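Local coordinates for protein Cys-Gly metallodipeptidase DUG1 (Saccharomyces cerevisiae, PDB 4G1P) that hydrolyses the dipeptide Cys-Gly as a zinc-dependent M20-family peptidase and serves as the catalytic subunit of the glutathione-degrading GSH degradosomal complex, at residues Q28-S33 / R39-D44; F58-M63 / N187-G192; E276-L281 / F416-G421. One frame throughout, in Å; residues are numbered along the deposited sequence.

Contact 1 (Q28-S33 / R39-D44); sequences QIPAVS and RSKVFD
Ile29, Pro30 and Ala31 lie along one side of the first turns of helix 39-55, meeting Lys41, Val42 and Asp44. The loop between helix 16-28 and helix 39-55 makes two successive inverse gamma turns, centred on Pro30 and Ala31, and runs beside the start of the second helix. Ala31 and Val42 come nearest in the backbone, their CA atoms 3.9 Å apart. Val42 CG1 stands anti to its own N (chi1 -172°), which leaves CG2 to face the loop, where it reaches Ala31 CA at 3.6 Å and also touches the start of Val32. Pro30 CG and CD rest on the aliphatic part of Lys41, Pro30 CG to Lys41 CG 3.8 Å, the two side chains crossing at a slant, and the lysine chain then bends at chi2 and carries its amine away from the loop. Ile29 turns CG2 toward the helix backbone and packs it at 3.9 Å from Asp44 CB, the two side chains crossing at about a right angle. At the other end Arg39 folds back, bent at chi2 and chi3, and donates from NH2 to Ser33 O at 3.0 Å. This bond is rather bent (133° at the hydrogen), and the carbonyl oxygen lies somewhat out of the guanidinium plane. Further out, Arg39 NH1 is held by Ser79 O, and Ala31 pairs through its backbone with Val105. Ser33 carries the loop to the active centre: its side chain is about 4 Å from that of the zinc ligand Glu172, and about 9 Å from a bound zinc ion. There Ser33 OG hydrogen-bonds both to OG of Ser173 and to OD2 of Asp104, an active-site residue by similarity.

Contact 2 (F58-M63 / N187-G192); sequences FHDIKM and NGYFKG
Tyr189 reaches across to Asp60 from a type I beta turn, Gly188 to Lys191, and meets the chain just where it turns a corner into strand 61-64, the outermost strand at one end of the six-stranded sheet. The hydrogen bond runs from Tyr189 OH to Asp60 O at 2.7 Å. The acceptor sits at the ring edge, in the ring plane, whereas the hydroxyl stands 37° above the carbonyl plane. Tyr189 sends its ring out of the turn, its CG opposite the backbone N (chi1 -161°), far enough to span backbones whose CA atoms, at Asp60 and Tyr189, come no nearer than 9.6 Å.

Charges gather around the same ring. Asp60 OD2 lies obliquely beside it, 3.3 Å from Tyr189 CE2, and forms a salt bridge with Arg87 of the neighbouring strand 83-88; Arg87 also makes a cation-pi contact with the tyrosine and bonds to its carbonyl oxygen. One arginine thus ties turn and corner together. Apolar packing is slight: the Lys62 chain slides past the ring in the opposite direction, bringing Lys62 CD to 4.0 Å from Tyr189 CE2.

Contact 3 (E276-L281 / F416-G421); sequences EKEKAL and FTREGG
Glu278 and Arg418 form a long salt bridge, OE2 of Glu278 3.7 Å from NH1 of Arg418. Their side chains cross at about a right angle, and the carboxylate and guanidinium planes are 57° apart, so the groups do not pair side by side. The pull is shared: Glu278 OE2 also forms a salt bridge with Arg315 NE and a hydrogen bond with Tyr282 OH, and the same hydroxyl meets Arg418 NH1 weakly. The glutamate chain runs extended beyond CG, which carries its carboxylate off the short helix 276-281 toward these cations.

A water makes the second link. It donates to Leu281 O at 2.8 Å and to Phe416 O at 2.6 Å, joining two carbonyls that lie 4.3 Å apart, Leu281 O to Phe416 O. It thus connects the end of segment 276-281 to strand 415-419, which runs parallel to strand 210-226 in a mixed sheet and is paired to it through the backbones of Thr417 and Glu419.

Apolar side chains do not touch across the segments. Leu281 and Phe416 each point their CB toward the opposite segment, yet the phenyl ring leads away; Leu281 rests on Tyr213 of strand 210-226. At the end of the strand, Gly421 N donates back to Glu419 OE1 at 2.7 Å, tying the backbone just ahead of Ser422, a residue lining the pockets of the bound cysteine and glycine.

In the fold
The three contacts follow one another along the chain without interleaving. Contacts 1 and 2 are neighbours, their centres about 24 Å apart: helix 39-55, whose start lies in contact 1, leads directly to strand 61-64 of contact 2. That strand and strand 195-198, which follows the turn at 187-192, belong to the six-stranded sheet of the catalytic domain. Contact 3 belongs to the other mixed sheet, through strand 415-419; its centre is about 36 Å from that of contact 1, the two lying on opposite sides of the chain's centre, and about 34 Å from that of contact 2. Contact 1 borders the zinc site; contacts 2 and 3 are structural packing away from the annotated sites.

Contact 1 (Q28-S33 / R39-D44)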
ATOM      1  N   GLN A  28     -18.387  16.780   9.760  1.00 19.23           N
ATOM      2  CA  GLN A  28     -17.191  16.956  10.586  1.00 20.79           C
ATOM      3  C   GLN A  28     -16.858  15.734  11.429  1.00 19.93           C
ATOM      4  O   GLN A  28     -15.726  15.555  11.842  1.00 18.03           O
ATOM      5  CB  GLN A  28     -17.322  18.166  11.496  1.00 21.08           C
ATOM      6  CG  GLN A  28     -16.292  19.225  11.224  1.00 31.68           C
ATOM      7  CD  GLN A  28     -16.856  20.632  11.426  1.00 49.70           C
ATOM      8  OE1 GLN A  28     -16.731  21.512  10.547  1.00 38.87           O
ATOM      9  NE2 GLN A  28     -17.490  20.851  12.590  1.00 44.23           N
ATOM     10  N   ILE A  29     -17.851  14.905  11.707  1.00 19.33           N
ATOM     11  CA  ILE A  29     -17.591  13.673  12.425  1.00 18.16           C
ATOM     12  C   ILE A  29     -17.196  12.604  11.414  1.00 20.32           C
ATOM     13  O   ILE A  29     -18.025  12.158  10.623  1.00 22.12           O
ATOM     14  CB  ILE A  29     -18.823  13.220  13.181  1.00 17.15           C
ATOM     15  CG1 ILE A  29     -19.424  14.395  13.947  1.00 15.22           C
ATOM     16  CG2 ILE A  29     -18.480  12.070  14.091  1.00 19.16           C
ATOM     17  CD1 ILE A  29     -20.782  14.097  14.529  1.00 17.73           C
ATOM     18  N   PRO A  30     -15.922  12.196  11.423  1.00 17.79           N
ATOM     19  CA  PRO A  30     -15.429  11.277  10.395  1.00 18.39           C
ATOM     20  C   PRO A  30     -15.821   9.818  10.634  1.00 19.22           C
ATOM     21  O   PRO A  30     -14.970   9.013  10.992  1.00 21.31           O
ATOM     22  CB  PRO A  30     -13.911  11.439  10.496  1.00 19.74           C
ATOM     23  CG  PRO A  30     -13.677  11.815  11.908  1.00 17.95           C
ATOM     24  CD  PRO A  30     -14.854  12.630  12.339  1.00 15.97           C
ATOM     25  N   ALA A  31     -17.091   9.491  10.415  1.00 20.63           N
ATOM     26  CA  ALA A  31     -17.606   8.129  10.556  1.00 17.80           C
ATOM     27  C   ALA A  31     -17.047   7.176   9.496  1.00 19.21           C
ATOM     28  O   ALA A  31     -17.790   6.668   8.653  1.00 17.31           O
ATOM     29  CB  ALA A  31     -19.125   8.153  10.461  1.00 17.91           C
ATOM     30  N   VAL A  32     -15.744   6.946   9.523  1.00 17.44           N
ATOM     31  CA  VAL A  32     -15.129   6.024   8.589  1.00 15.96           C
ATOM     32  C   VAL A  32     -15.250   4.600   9.132  1.00 20.51           C
ATOM     33  O   VAL A  32     -14.482   4.182   9.995  1.00 20.12           O
ATOM     34  CB  VAL A  32     -13.666   6.380   8.389  1.00 19.39           C
ATOM     35  CG1 VAL A  32     -13.004   5.427   7.383  1.00 20.77           C
ATOM     36  CG2 VAL A  32     -13.541   7.835   7.959  1.00 15.66           C
ATOM     37  N   SER A  33     -16.235   3.860   8.634  1.00 20.77           N
ATOM     38  CA  SER A  33     -16.544   2.533   9.162  1.00 19.85           C
ATOM     39  C   SER A  33     -15.440   1.492   8.906  1.00 21.28           C
ATOM     40  O   SER A  33     -15.393   0.460   9.561  1.00 19.88           O
ATOM     41  CB  SER A  33     -17.860   2.028   8.582  1.00 17.79           C
ATOM     42  OG  SER A  33     -17.754   1.871   7.176  1.00 21.91           O
ATOM     43  N   ARG A  39     -13.885   4.099  14.867  1.00 22.88           N
ATOM     44  CA  ARG A  39     -15.186   3.508  15.159  1.00 22.62           C
ATOM     45  C   ARG A  39     -15.981   4.411  16.101  1.00 21.19           C
ATOM     46  O   ARG A  39     -17.179   4.616  15.913  1.00 25.01           O
ATOM     47  CB  ARG A  39     -15.035   2.094  15.735  1.00 23.22           C
ATOM     48  CG  ARG A  39     -16.344   1.391  16.117  1.00 20.48           C
ATOM     49  CD  ARG A  39     -17.321   1.257  14.948  1.00 19.29           C
ATOM     50  NE  ARG A  39     -16.659   0.777  13.740  1.00 25.53           N
ATOM     51  CZ  ARG A  39     -16.732  -0.467  13.276  1.00 23.53           C
ATOM     52  NH1 ARG A  39     -17.456  -1.371  13.904  1.00 30.23           N
ATOM     53  NH2 ARG A  39     -16.081  -0.808  12.175  1.00 22.49           N
ATOM     54  N   SER A  40     -15.299   4.987  17.086  1.00 23.13           N
ATOM     55  CA  SER A  40     -15.952   5.867  18.052  1.00 23.62           C
ATOM     56  C   SER A  40     -16.571   7.081  17.366  1.00 22.10           C
ATOM     57  O   SER A  40     -17.638   7.545  17.753  1.00 22.05           O
ATOM     58  CB  SER A  40     -14.978   6.310  19.143  1.00 21.53           C
ATOM     59  OG  SER A  40     -14.125   7.323  18.672  1.00 25.12           O
ATOM     60  N   LYS A  41     -15.901   7.584  16.336  1.00 24.15           N
ATOM     61  CA  LYS A  41     -16.462   8.656  15.521  1.00 23.98           C
ATOM     62  C   LYS A  41     -17.764   8.212  14.872  1.00 21.65           C
ATOM     63  O   LYS A  41     -18.743   8.965  14.840  1.00 20.08           O
ATOM     64  CB  LYS A  41     -15.465   9.092  14.452  1.00 22.33           C
ATOM     65  CG  LYS A  41     -14.206   9.698  15.032  1.00 22.92           C
ATOM     66  CD  LYS A  41     -14.556  10.789  16.034  1.00 25.12           C
ATOM     67  CE  LYS A  41     -13.306  11.469  16.587  1.00 24.28           C
ATOM     68  NZ  LYS A  41     -13.635  12.410  17.708  1.00 22.59           N
ATOM     69  N   VAL A  42     -17.774   6.980  14.372  1.00 20.15           N
ATOM     70  CA  VAL A  42     -18.977   6.455  13.748  1.00 21.38           C
ATOM     71  C   VAL A  42     -20.137   6.477  14.729  1.00 21.09           C
ATOM     72  O   VAL A  42     -21.252   6.840  14.355  1.00 21.35           O
ATOM     73  CB  VAL A  42     -18.791   5.039  13.159  1.00 17.89           C
ATOM     74  CG1 VAL A  42     -20.017   4.650  12.369  1.00 13.12           C
ATOM     75  CG2 VAL A  42     -17.594   5.013  12.258  1.00 17.96           C
ATOM     76  N   PHE A  43     -19.878   6.130  15.985  1.00 20.83           N
ATOM     77  CA  PHE A  43     -20.940   6.169  16.987  1.00 20.01           C
ATOM     78  C   PHE A  43     -21.418   7.594  17.234  1.00 21.12           C
ATOM     79  O   PHE A  43     -22.625   7.825  17.392  1.00 22.21           O
ATOM     80  CB  PHE A  43     -20.494   5.537  18.301  1.00 23.54           C
ATOM     81  CG  PHE A  43     -20.052   4.108  18.168  1.00 25.35           C
ATOM     82  CD1 PHE A  43     -20.675   3.257  17.261  1.00 21.89           C
ATOM     83  CD2 PHE A  43     -19.005   3.615  18.944  1.00 22.35           C
ATOM     84  CE1 PHE A  43     -20.270   1.936  17.145  1.00 23.03           C
ATOM     85  CE2 PHE A  43     -18.585   2.297  18.832  1.00 21.36           C
ATOM     86  CZ  PHE A  43     -19.214   1.454  17.935  1.00 24.40           C
ATOM     87  N   ASP A  44     -20.490   8.550  17.250  1.00 18.48           N
ATOM     88  CA  ASP A  44     -20.863   9.949  17.479  1.00 21.22           C
ATOM     89  C   ASP A  44     -21.740  10.454  16.349  1.00 23.31           C
ATOM     90  O   ASP A  44     -22.658  11.242  16.571  1.00 22.05           O
ATOM     91  CB  ASP A  44     -19.641  10.856  17.578  1.00 22.46           C
ATOM     92  CG  ASP A  44     -18.762  10.533  18.766  1.00 24.30           C
ATOM     93  OD1 ASP A  44     -19.222   9.820  19.676  1.00 26.34           O
ATOM     94  OD2 ASP A  44     -17.608  11.003  18.785  1.00 26.37           O
TER

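Contact 2 (F58-M63 / N187-G192)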
ATOM      1  N   PHE A  58     -39.416  13.421  15.075  1.00 22.51           N
ATOM      2  CA  PHE A  58     -39.416  11.952  15.008  1.00 24.07           C
ATOM      3  C   PHE A  58     -39.642  11.256  16.348  1.00 27.45           C
ATOM      4  O   PHE A  58     -39.295  11.791  17.400  1.00 26.79           O
ATOM      5  CB  PHE A  58     -38.133  11.428  14.362  1.00 23.89           C
ATOM      6  CG  PHE A  58     -38.023  11.737  12.894  1.00 25.40           C
ATOM      7  CD1 PHE A  58     -37.706  13.015  12.460  1.00 25.15           C
ATOM      8  CD2 PHE A  58     -38.227  10.749  11.949  1.00 21.06           C
ATOM      9  CE1 PHE A  58     -37.601  13.293  11.117  1.00 20.41           C
ATOM     10  CE2 PHE A  58     -38.132  11.029  10.619  1.00 17.66           C
ATOM     11  CZ  PHE A  58     -37.816  12.299  10.200  1.00 17.23           C
ATOM     12  N   HIS A  59     -40.218  10.056  16.301  1.00 26.29           N
ATOM     13  CA  HIS A  59     -40.456   9.268  17.513  1.00 25.33           C
ATOM     14  C   HIS A  59     -40.141   7.787  17.299  1.00 26.35           C
ATOM     15  O   HIS A  59     -39.845   7.357  16.181  1.00 26.09           O
ATOM     16  CB  HIS A  59     -41.911   9.403  17.962  1.00 17.94           C
ATOM     17  CG  HIS A  59     -42.881   8.765  17.024  1.00 21.72           C
ATOM     18  ND1 HIS A  59     -43.387   9.419  15.920  1.00 25.73           N
ATOM     19  CD2 HIS A  59     -43.411   7.518  17.001  1.00 23.64           C
ATOM     20  CE1 HIS A  59     -44.207   8.613  15.270  1.00 26.03           C
ATOM     21  NE2 HIS A  59     -44.238   7.453  15.904  1.00 30.37           N
ATOM     22  N   ASP A  60     -40.244   7.014  18.377  1.00 24.16           N
ATOM     23  CA  ASP A  60     -39.971   5.580  18.342  1.00 27.04           C
ATOM     24  C   ASP A  60     -38.544   5.340  17.846  1.00 29.52           C
ATOM     25  O   ASP A  60     -38.283   4.414  17.080  1.00 29.82           O
ATOM     26  CB  ASP A  60     -41.002   4.848  17.466  1.00 28.49           C
ATOM     27  CG  ASP A  60     -41.027   3.340  17.707  1.00 29.63           C
ATOM     28  OD1 ASP A  60     -40.507   2.890  18.744  1.00 30.50           O
ATOM     29  OD2 ASP A  60     -41.579   2.600  16.865  1.00 32.07           O
ATOM     30  N   ILE A  61     -37.625   6.191  18.291  1.00 24.89           N
ATOM     31  CA  ILE A  61     -36.250   6.125  17.842  1.00 24.23           C
ATOM     32  C   ILE A  61     -35.531   4.921  18.439  1.00 28.57           C
ATOM     33  O   ILE A  61     -35.578   4.689  19.640  1.00 33.02           O
ATOM     34  CB  ILE A  61     -35.505   7.421  18.176  1.00 24.99           C
ATOM     35  CG1 ILE A  61     -36.267   8.605  17.567  1.00 25.85           C
ATOM     36  CG2 ILE A  61     -34.070   7.359  17.650  1.00 22.46           C
ATOM     37  CD1 ILE A  61     -35.595   9.965  17.743  1.00 23.15           C
ATOM     38  N   LYS A  62     -34.879   4.139  17.590  1.00 27.76           N
ATOM     39  CA  LYS A  62     -34.182   2.953  18.054  1.00 28.42           C
ATOM     40  C   LYS A  62     -32.778   2.841  17.452  1.00 30.86           C
ATOM     41  O   LYS A  62     -32.608   2.742  16.236  1.00 30.11           O
ATOM     42  CB  LYS A  62     -35.003   1.689  17.756  1.00 27.46           C
ATOM     43  CG  LYS A  62     -36.227   1.481  18.658  1.00 33.02           C
ATOM     44  CD  LYS A  62     -36.846   0.080  18.444  1.00 42.68           C
ATOM     45  CE  LYS A  62     -35.778  -1.041  18.479  1.00 45.87           C
ATOM     46  NZ  LYS A  62     -36.301  -2.424  18.171  1.00 49.77           N
ATOM     47  N   MET A  63     -31.774   2.865  18.319  1.00 29.64           N
ATOM     48  CA  MET A  63     -30.405   2.624  17.908  1.00 27.15           C
ATOM     49  C   MET A  63     -30.139   1.130  17.985  1.00 28.31           C
ATOM     50  O   MET A  63     -29.757   0.603  19.028  1.00 30.13           O
ATOM     51  CB  MET A  63     -29.460   3.386  18.823  1.00 24.94           C
ATOM     52  CG  MET A  63     -29.904   4.818  19.025  1.00 32.86           C
ATOM     53  SD  MET A  63     -30.000   5.775  17.486  1.00 50.93           S
ATOM     54  CE  MET A  63     -28.288   6.283  17.277  1.00 25.07           C
ATOM     55  N   ASN A 187     -41.959  -8.096   9.946  1.00 34.36           N
ATOM     56  CA  ASN A 187     -43.275  -8.209  10.564  1.00 40.09           C
ATOM     57  C   ASN A 187     -43.246  -7.575  11.940  1.00 42.59           C
ATOM     58  O   ASN A 187     -44.050  -7.910  12.816  1.00 40.03           O
ATOM     59  CB  ASN A 187     -43.719  -9.673  10.652  1.00 46.82           C
ATOM     60  CG  ASN A 187     -42.554 -10.627  10.893  1.00 53.38           C
ATOM     61  OD1 ASN A 187     -41.396 -10.203  10.964  1.00 52.97           O
ATOM     62  ND2 ASN A 187     -42.856 -11.923  11.020  1.00 50.76           N
ATOM     63  N   GLY A 188     -42.298  -6.653  12.107  1.00 41.66           N
ATOM     64  CA  GLY A 188     -42.088  -5.940  13.352  1.00 31.85           C
ATOM     65  C   GLY A 188     -42.064  -4.452  13.094  1.00 33.39           C
ATOM     66  O   GLY A 188     -43.093  -3.872  12.737  1.00 32.76           O
ATOM     67  N   TYR A 189     -40.892  -3.835  13.251  1.00 31.86           N
ATOM     68  CA  TYR A 189     -40.777  -2.385  13.090  1.00 28.00           C
ATOM     69  C   TYR A 189     -41.219  -1.932  11.702  1.00 27.23           C
ATOM     70  O   TYR A 189     -41.731  -0.836  11.559  1.00 27.87           O
ATOM     71  CB  TYR A 189     -39.354  -1.899  13.381  1.00 28.00           C
ATOM     72  CG  TYR A 189     -39.249  -0.429  13.690  1.00 23.82           C
ATOM     73  CD1 TYR A 189     -39.295   0.518  12.679  1.00 26.40           C
ATOM     74  CD2 TYR A 189     -39.086   0.014  14.992  1.00 24.39           C
ATOM     75  CE1 TYR A 189     -39.207   1.871  12.957  1.00 25.98           C
ATOM     76  CE2 TYR A 189     -38.990   1.368  15.285  1.00 24.10           C
ATOM     77  CZ  TYR A 189     -39.056   2.290  14.263  1.00 26.49           C
ATOM     78  OH  TYR A 189     -38.971   3.631  14.538  1.00 26.01           O
ATOM     79  N   PHE A 190     -41.045  -2.785  10.693  1.00 26.32           N
ATOM     80  CA  PHE A 190     -41.358  -2.429   9.313  1.00 24.76           C
ATOM     81  C   PHE A 190     -42.694  -2.985   8.804  1.00 34.92           C
ATOM     82  O   PHE A 190     -42.953  -2.955   7.594  1.00 31.71           O
ATOM     83  CB  PHE A 190     -40.257  -2.932   8.392  1.00 28.98           C
ATOM     84  CG  PHE A 190     -38.915  -2.333   8.672  1.00 31.05           C
ATOM     85  CD1 PHE A 190     -38.798  -1.001   9.038  1.00 27.57           C
ATOM     86  CD2 PHE A 190     -37.768  -3.105   8.582  1.00 29.63           C
ATOM     87  CE1 PHE A 190     -37.561  -0.445   9.291  1.00 25.56           C
ATOM     88  CE2 PHE A 190     -36.528  -2.550   8.832  1.00 31.50           C
ATOM     89  CZ  PHE A 190     -36.423  -1.216   9.188  1.00 23.88           C
ATOM     90  N   LYS A 191     -43.534  -3.477   9.717  1.00 35.90           N
ATOM     91  CA  LYS A 191     -44.753  -4.192   9.339  1.00 35.39           C
ATOM     92  C   LYS A 191     -45.681  -3.411   8.407  1.00 35.74           C
ATOM     93  O   LYS A 191     -46.203  -3.970   7.439  1.00 41.07           O
ATOM     94  CB  LYS A 191     -45.520  -4.705  10.569  1.00 37.19           C
ATOM     95  CG  LYS A 191     -46.453  -3.702  11.237  1.00 36.32           C
ATOM     96  CD  LYS A 191     -47.207  -4.352  12.403  1.00 47.38           C
ATOM     97  CE  LYS A 191     -47.992  -3.334  13.251  1.00 52.20           C
ATOM     98  NZ  LYS A 191     -49.292  -2.894  12.639  1.00 45.87           N
ATOM     99  N   GLY A 192     -45.868  -2.123   8.663  1.00 27.20           N
ATOM    100  CA  GLY A 192     -46.846  -1.374   7.895  1.00 31.99           C
ATOM    101  C   GLY A 192     -46.349  -0.683   6.635  1.00 33.16           C
ATOM    102  O   GLY A 192     -47.098   0.063   5.999  1.00 34.62           O
TER

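Contact 3 (E276-L281 / F416-G421)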
ATOM      1  N   GLU A 276     -35.426  -6.726 -26.431  1.00 36.13           N
ATOM      2  CA  GLU A 276     -35.986  -5.562 -27.102  1.00 34.43           C
ATOM      3  C   GLU A 276     -36.714  -4.644 -26.124  1.00 36.32           C
ATOM      4  O   GLU A 276     -36.654  -3.409 -26.252  1.00 32.23           O
ATOM      5  CB  GLU A 276     -36.902  -6.000 -28.236  1.00 30.67           C
ATOM      6  CG  GLU A 276     -36.135  -6.418 -29.474  1.00 34.07           C
ATOM      7  CD  GLU A 276     -35.583  -5.233 -30.255  1.00 39.54           C
ATOM      8  OE1 GLU A 276     -36.229  -4.165 -30.251  1.00 46.11           O
ATOM      9  OE2 GLU A 276     -34.503  -5.363 -30.873  1.00 44.38           O
ATOM     10  N   LYS A 277     -37.386  -5.249 -25.144  1.00 29.95           N
ATOM     11  CA  LYS A 277     -37.986  -4.489 -24.057  1.00 32.84           C
ATOM     12  C   LYS A 277     -36.956  -3.619 -23.346  1.00 43.25           C
ATOM     13  O   LYS A 277     -37.108  -2.399 -23.252  1.00 45.32           O
ATOM     14  CB  LYS A 277     -38.617  -5.414 -23.036  1.00 31.47           C
ATOM     15  CG  LYS A 277     -39.040  -4.678 -21.779  1.00 34.72           C
ATOM     16  CD  LYS A 277     -40.489  -4.967 -21.421  1.00 42.90           C
ATOM     17  CE  LYS A 277     -40.767  -6.466 -21.394  1.00 44.93           C
ATOM     18  NZ  LYS A 277     -42.137  -6.759 -20.888  1.00 53.88           N
ATOM     19  N   GLU A 278     -35.905  -4.258 -22.843  1.00 41.15           N
ATOM     20  CA  GLU A 278     -34.860  -3.554 -22.117  1.00 38.31           C
ATOM     21  C   GLU A 278     -34.170  -2.569 -23.039  1.00 35.27           C
ATOM     22  O   GLU A 278     -33.783  -1.484 -22.623  1.00 38.22           O
ATOM     23  CB  GLU A 278     -33.867  -4.556 -21.513  1.00 36.06           C
ATOM     24  CG  GLU A 278     -32.425  -4.133 -21.582  1.00 33.14           C
ATOM     25  CD  GLU A 278     -31.465  -5.220 -21.127  1.00 34.88           C
ATOM     26  OE1 GLU A 278     -31.894  -6.387 -20.972  1.00 33.50           O
ATOM     27  OE2 GLU A 278     -30.276  -4.897 -20.921  1.00 30.58           O
ATOM     28  N   LYS A 279     -34.053  -2.936 -24.307  1.00 36.00           N
ATOM     29  CA  LYS A 279     -33.415  -2.057 -25.282  1.00 40.73           C
ATOM     30  C   LYS A 279     -34.226  -0.786 -25.534  1.00 42.95           C
ATOM     31  O   LYS A 279     -33.659   0.260 -25.856  1.00 45.04           O
ATOM     32  CB  LYS A 279     -33.179  -2.793 -26.598  1.00 37.15           C
ATOM     33  CG  LYS A 279     -32.116  -2.179 -27.469  1.00 37.32           C
ATOM     34  CD  LYS A 279     -31.845  -3.064 -28.680  1.00 45.58           C
ATOM     35  CE  LYS A 279     -31.680  -4.530 -28.275  1.00 44.83           C
ATOM     36  NZ  LYS A 279     -31.519  -5.440 -29.458  1.00 44.70           N
ATOM     37  N   ALA A 280     -35.548  -0.879 -25.391  1.00 38.35           N
ATOM     38  CA  ALA A 280     -36.413   0.285 -25.565  1.00 39.59           C
ATOM     39  C   ALA A 280     -36.022   1.401 -24.612  1.00 43.49           C
ATOM     40  O   ALA A 280     -35.787   2.537 -25.027  1.00 46.29           O
ATOM     41  CB  ALA A 280     -37.867  -0.091 -25.347  1.00 41.47           C
ATOM     42  N   LEU A 281     -35.942   1.060 -23.330  1.00 45.26           N
ATOM     43  CA  LEU A 281     -35.609   2.025 -22.287  1.00 38.64           C
ATOM     44  C   LEU A 281     -34.250   2.708 -22.465  1.00 36.65           C
ATOM     45  O   LEU A 281     -34.033   3.785 -21.910  1.00 37.60           O
ATOM     46  CB  LEU A 281     -35.681   1.365 -20.915  1.00 30.17           C
ATOM     47  CG  LEU A 281     -37.035   0.755 -20.569  1.00 33.24           C
ATOM     48  CD1 LEU A 281     -36.858  -0.390 -19.601  1.00 35.76           C
ATOM     49  CD2 LEU A 281     -37.952   1.803 -19.975  1.00 31.97           C
ATOM     50  N   PHE A 416     -34.834   7.558 -17.449  1.00 24.24           N
ATOM     51  CA  PHE A 416     -34.910   6.360 -16.630  1.00 25.90           C
ATOM     52  C   PHE A 416     -33.638   5.540 -16.810  1.00 24.35           C
ATOM     53  O   PHE A 416     -33.325   5.078 -17.900  1.00 25.65           O
ATOM     54  CB  PHE A 416     -36.145   5.548 -16.986  1.00 27.07           C
ATOM     55  CG  PHE A 416     -37.426   6.148 -16.486  1.00 30.20           C
ATOM     56  CD1 PHE A 416     -38.003   7.222 -17.133  1.00 32.16           C
ATOM     57  CD2 PHE A 416     -38.058   5.627 -15.371  1.00 31.57           C
ATOM     58  CE1 PHE A 416     -39.192   7.764 -16.677  1.00 40.51           C
ATOM     59  CE2 PHE A 416     -39.241   6.160 -14.906  1.00 32.04           C
ATOM     60  CZ  PHE A 416     -39.813   7.228 -15.561  1.00 38.13           C
ATOM     61  N   THR A 417     -32.881   5.385 -15.737  1.00 26.10           N
ATOM     62  CA  THR A 417     -31.527   4.872 -15.868  1.00 22.30           C
ATOM     63  C   THR A 417     -31.272   3.727 -14.924  1.00 23.36           C
ATOM     64  O   THR A 417     -31.977   3.534 -13.934  1.00 22.38           O
ATOM     65  CB  THR A 417     -30.490   5.946 -15.524  1.00 20.80           C
ATOM     66  OG1 THR A 417     -30.675   6.344 -14.161  1.00 24.61           O
ATOM     67  CG2 THR A 417     -30.635   7.154 -16.421  1.00 19.60           C
ATOM     68  N   ARG A 418     -30.232   2.970 -15.231  1.00 26.46           N
ATOM     69  CA  ARG A 418     -29.739   1.984 -14.296  1.00 26.05           C
ATOM     70  C   ARG A 418     -28.478   2.534 -13.659  1.00 23.28           C
ATOM     71  O   ARG A 418     -28.080   3.654 -13.957  1.00 19.86           O
ATOM     72  CB  ARG A 418     -29.524   0.655 -15.009  1.00 24.69           C
ATOM     73  CG  ARG A 418     -30.846   0.067 -15.471  1.00 23.76           C
ATOM     74  CD  ARG A 418     -30.663  -1.073 -16.430  1.00 27.98           C
ATOM     75  NE  ARG A 418     -30.213  -2.282 -15.753  1.00 25.68           N
ATOM     76  CZ  ARG A 418     -30.272  -3.487 -16.297  1.00 24.49           C
ATOM     77  NH1 ARG A 418     -30.781  -3.637 -17.509  1.00 25.50           N
ATOM     78  NH2 ARG A 418     -29.840  -4.539 -15.626  1.00 24.87           N
ATOM     79  N   GLU A 419     -27.883   1.766 -12.757  1.00 25.02           N
ATOM     80  CA  GLU A 419     -26.692   2.208 -12.042  1.00 26.10           C
ATOM     81  C   GLU A 419     -25.557   1.209 -12.184  1.00 27.90           C
ATOM     82  O   GLU A 419     -25.761  -0.007 -12.060  1.00 22.84           O
ATOM     83  CB  GLU A 419     -26.993   2.371 -10.554  1.00 25.29           C
ATOM     84  CG  GLU A 419     -26.962   3.791 -10.057  1.00 30.48           C
ATOM     85  CD  GLU A 419     -25.609   4.448 -10.206  1.00 30.99           C
ATOM     86  OE1 GLU A 419     -24.588   3.797  -9.892  1.00 26.03           O
ATOM     87  OE2 GLU A 419     -25.576   5.626 -10.636  1.00 34.71           O
ATOM     88  N   GLY A 420     -24.360   1.736 -12.427  1.00 26.51           N
ATOM     89  CA  GLY A 420     -23.151   0.933 -12.381  1.00 23.12           C
ATOM     90  C   GLY A 420     -22.793   0.588 -10.947  1.00 24.95           C
ATOM     91  O   GLY A 420     -22.228  -0.468 -10.666  1.00 22.97           O
ATOM     92  N   GLY A 421     -23.135   1.487 -10.031  1.00 27.36           N
ATOM     93  CA  GLY A 421     -22.854   1.287  -8.624  1.00 23.81           C
ATOM     94  C   GLY A 421     -23.801   0.289  -7.992  1.00 25.76           C
ATOM     95  O   GLY A 421     -24.626  -0.309  -8.687  1.00 28.63           O
TER
HETATM   96  O   HOH W   1     -32.791   3.111 -19.451  1.00 23.28           O